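Local coordinates for type I site-specific restriction-modification system, R (Restriction) subunit (Vibrio vulnificus, PDB 3H1T), which is the putative motor and restriction subunit of a type I restriction enzyme, probably binding ATP and DNA to drive translocation and cleavage, at residues V61-R70 with L543-W551. Sequence-based numbering, arbitrary orientation.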
# COMPACT_ATOMS: atom_id res chain seq x y z
N VAL A 61 -15.65 -0.18 -0.92
CA VAL A 61 -16.48 -1.21 -1.50
C VAL A 61 -17.35 -1.71 -0.36
O VAL A 61 -16.86 -2.22 0.65
CB VAL A 61 -15.65 -2.40 -2.03
CG1 VAL A 61 -16.56 -3.61 -2.23
CG2 VAL A 61 -14.99 -2.03 -3.35
N GLN A 62 -18.66 -1.53 -0.51
CA GLN A 62 -19.62 -1.93 0.52
C GLN A 62 -20.59 -2.99 0.02
O GLN A 62 -20.54 -3.39 -1.15
CB GLN A 62 -20.45 -0.73 0.97
CG GLN A 62 -19.84 0.13 2.06
CD GLN A 62 -20.45 1.51 2.08
OE1 GLN A 62 -21.56 1.73 1.57
NE2 GLN A 62 -19.73 2.47 2.66
N PHE A 63 -21.47 -3.42 0.91
CA PHE A 63 -22.49 -4.41 0.57
C PHE A 63 -23.84 -3.94 1.08
O PHE A 63 -23.95 -3.25 2.10
CB PHE A 63 -22.14 -5.78 1.16
CG PHE A 63 -20.86 -6.36 0.63
CD1 PHE A 63 -19.63 -5.97 1.16
CD2 PHE A 63 -20.86 -7.29 -0.41
CE1 PHE A 63 -18.43 -6.50 0.68
CE2 PHE A 63 -19.66 -7.83 -0.90
CZ PHE A 63 -18.44 -7.43 -0.35
N LYS A 64 -24.89 -4.30 0.36
CA LYS A 64 -26.25 -3.92 0.74
C LYS A 64 -27.12 -5.07 0.30
O LYS A 64 -27.21 -5.36 -0.90
CB LYS A 64 -26.70 -2.66 0.00
CG LYS A 64 -25.88 -1.39 0.22
CD LYS A 64 -26.08 -0.76 1.59
CE LYS A 64 -25.60 0.69 1.59
NZ LYS A 64 -24.36 0.84 0.77
N GLY A 65 -27.79 -5.72 1.26
CA GLY A 65 -28.61 -6.86 0.90
C GLY A 65 -27.64 -7.89 0.36
O GLY A 65 -26.56 -8.11 0.92
N SER A 66 -27.99 -8.51 -0.75
CA SER A 66 -27.12 -9.50 -1.35
C SER A 66 -26.26 -8.84 -2.43
O SER A 66 -25.52 -9.52 -3.14
CB SER A 66 -27.99 -10.62 -1.95
OG SER A 66 -29.26 -10.10 -2.31
N LYS A 67 -26.33 -7.51 -2.53
CA LYS A 67 -25.62 -6.78 -3.59
C LYS A 67 -24.49 -5.83 -3.17
O LYS A 67 -24.54 -5.24 -2.08
CB LYS A 67 -26.68 -6.08 -4.43
CG LYS A 67 -27.81 -7.08 -4.74
CD LYS A 67 -29.18 -6.42 -4.97
CE LYS A 67 -29.81 -5.87 -3.68
NZ LYS A 67 -30.35 -6.90 -2.74
N VAL A 68 -23.48 -5.67 -4.03
CA VAL A 68 -22.32 -4.83 -3.72
C VAL A 68 -22.22 -3.48 -4.43
O VAL A 68 -22.71 -3.33 -5.55
CB VAL A 68 -20.98 -5.60 -4.02
CG1 VAL A 68 -21.20 -7.10 -3.87
CG2 VAL A 68 -20.45 -5.26 -5.40
N GLN A 69 -21.55 -2.52 -3.78
CA GLN A 69 -21.35 -1.17 -4.33
C GLN A 69 -20.30 -0.38 -3.54
O GLN A 69 -19.84 -0.81 -2.49
CB GLN A 69 -22.68 -0.38 -4.30
CG GLN A 69 -23.33 -0.36 -2.93
CD GLN A 69 -24.57 0.50 -2.87
OE1 GLN A 69 -24.50 1.73 -2.87
NE2 GLN A 69 -25.73 -0.15 -2.83
N ARG A 70 -19.92 0.78 -4.07
CA ARG A 70 -18.98 1.66 -3.40
C ARG A 70 -19.86 2.72 -2.76
O ARG A 70 -20.88 3.10 -3.33
CB ARG A 70 -18.05 2.34 -4.43
CG ARG A 70 -17.38 1.43 -5.44
CD ARG A 70 -16.33 2.18 -6.24
NE ARG A 70 -15.02 2.11 -5.60
CZ ARG A 70 -14.04 1.31 -6.00
NH1 ARG A 70 -14.21 0.52 -7.04
NH2 ARG A 70 -12.88 1.32 -5.35
N LEU A 543 -7.59 -4.64 -6.27
CA LEU A 543 -8.89 -4.42 -6.91
C LEU A 543 -8.84 -4.45 -8.44
O LEU A 543 -7.86 -4.02 -9.06
CB LEU A 543 -9.50 -3.09 -6.46
CG LEU A 543 -10.21 -2.94 -5.11
CD1 LEU A 543 -10.48 -1.47 -4.87
CD2 LEU A 543 -11.50 -3.72 -5.11
N ARG A 544 -9.92 -4.96 -9.03
CA ARG A 544 -10.05 -5.06 -10.48
C ARG A 544 -11.53 -5.11 -10.82
O ARG A 544 -12.04 -6.09 -11.38
CB ARG A 544 -9.36 -6.33 -10.99
CG ARG A 544 -8.11 -6.06 -11.81
CD ARG A 544 -8.38 -5.05 -12.93
NE ARG A 544 -7.16 -4.72 -13.66
CZ ARG A 544 -7.09 -3.83 -14.65
NH1 ARG A 544 -8.18 -3.18 -15.04
NH2 ARG A 544 -5.93 -3.60 -15.26
N GLU A 545 -12.22 -4.04 -10.45
CA GLU A 545 -13.65 -3.86 -10.68
C GLU A 545 -13.88 -4.14 -12.15
O GLU A 545 -14.93 -4.64 -12.57
CB GLU A 545 -13.98 -2.41 -10.36
CG GLU A 545 -15.37 -1.91 -10.65
CD GLU A 545 -15.60 -0.55 -10.02
OE1 GLU A 545 -14.69 0.30 -10.09
OE2 GLU A 545 -16.70 -0.32 -9.46
N ASP A 546 -12.85 -3.80 -12.91
CA ASP A 546 -12.79 -3.97 -14.36
C ASP A 546 -13.20 -5.40 -14.72
O ASP A 546 -14.06 -5.62 -15.58
CB ASP A 546 -11.35 -3.67 -14.78
CG ASP A 546 -11.21 -3.37 -16.25
OD1 ASP A 546 -12.15 -2.79 -16.83
OD2 ASP A 546 -10.15 -3.68 -16.82
N TYR A 547 -12.58 -6.36 -14.04
CA TYR A 547 -12.81 -7.78 -14.25
C TYR A 547 -13.62 -8.45 -13.14
O TYR A 547 -13.35 -9.59 -12.77
CB TYR A 547 -11.45 -8.46 -14.40
CG TYR A 547 -10.86 -8.22 -15.77
CD1 TYR A 547 -11.22 -9.03 -16.84
CD2 TYR A 547 -10.04 -7.12 -16.03
CE1 TYR A 547 -10.79 -8.76 -18.13
CE2 TYR A 547 -9.60 -6.84 -17.32
CZ TYR A 547 -9.98 -7.66 -18.37
OH TYR A 547 -9.60 -7.37 -19.65
N GLY A 548 -14.61 -7.74 -12.60
CA GLY A 548 -15.43 -8.31 -11.54
C GLY A 548 -14.74 -8.57 -10.22
O GLY A 548 -15.27 -9.30 -9.37
N LYS A 549 -13.57 -7.99 -10.02
CA LYS A 549 -12.84 -8.19 -8.77
C LYS A 549 -13.05 -7.03 -7.81
O LYS A 549 -12.44 -5.97 -7.97
CB LYS A 549 -11.35 -8.38 -9.06
CG LYS A 549 -10.47 -8.36 -7.82
CD LYS A 549 -10.93 -9.39 -6.81
CE LYS A 549 -10.11 -9.32 -5.53
NZ LYS A 549 -8.66 -9.54 -5.79
N LEU A 550 -13.91 -7.22 -6.81
CA LEU A 550 -14.19 -6.18 -5.82
C LEU A 550 -13.88 -6.55 -4.38
O LEU A 550 -13.66 -5.68 -3.54
CB LEU A 550 -15.65 -5.72 -5.93
CG LEU A 550 -15.95 -5.03 -7.25
CD1 LEU A 550 -17.43 -4.72 -7.39
CD2 LEU A 550 -15.12 -3.77 -7.33
N TRP A 551 -13.89 -7.85 -4.07
CA TRP A 551 -13.59 -8.32 -2.72
C TRP A 551 -13.11 -9.76 -2.82
O TRP A 551 -13.14 -10.35 -3.90
CB TRP A 551 -14.83 -8.24 -1.82
CG TRP A 551 -16.02 -8.98 -2.35
CD1 TRP A 551 -16.90 -8.55 -3.30
CD2 TRP A 551 -16.42 -10.32 -2.01
NE1 TRP A 551 -17.82 -9.54 -3.58
CE2 TRP A 551 -17.54 -10.63 -2.81
CE3 TRP A 551 -15.93 -11.28 -1.12
CZ2 TRP A 551 -18.19 -11.87 -2.74
CZ3 TRP A 551 -16.58 -12.52 -1.05
CH2 TRP A 551 -17.69 -12.80 -1.86
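Phe63 drives the edge of its ring into one face of the Trp551 indole in a T-shaped stack. The ring of Phe63 and the five-membered ring of Trp551 have centroids 4.8 Å apart and planes at 76°. CZ leads: Phe63 CZ stands 3.5 Å from Trp551 CG, offset toward the rim of the indole, while CE2 reaches across to CD1 and NE1. Trp551 holds CG between its backbone N and carbonyl carbon (chi1 56°), which presents one face of the indole to the Phe63 edge. Next to the stack, Val68 divides its two methyls between neighbours: CG2 packs 3.7 Å from Leu550 CD1, and CG1 lies more loosely beside the indole NE1. Val61 brings both methyls against the carbonyl oxygen of Leu550, Val61 CG1 at 3.8 Å from Leu550 O, and its CG2 also borders Leu543 CD2 and Leu550 CD2 at longer range. The polar end of the contact belongs to Arg70. Its chain bends at chi3, bringing Arg70 NH1 within 3.1 Å of Glu545 OE1 in a salt bridge; guanidinium and carboxylate planes lie 50° apart, so the two groups do not meet as a flat bidentate pair. NH2 rests near Leu543 CD1, while NE bonds back to the carbonyl of Gly59, a second hold that should help steady the guanidinium. No hydrogen bond spans the contact; apart from the Leu550 carbonyl it is made by side chains. The two-stranded hairpin 61-64/67-70, closed by a type II' turn, sits on the loop between helix 530-537 and strand 552-556 of the C-terminal helicase-like domain. Arg375 makes cation-pi contacts with both Phe63 and Trp551, tying the N-terminal hairpin to strand 374-381, which lies beside strand 552-556 in the eight-stranded sheet.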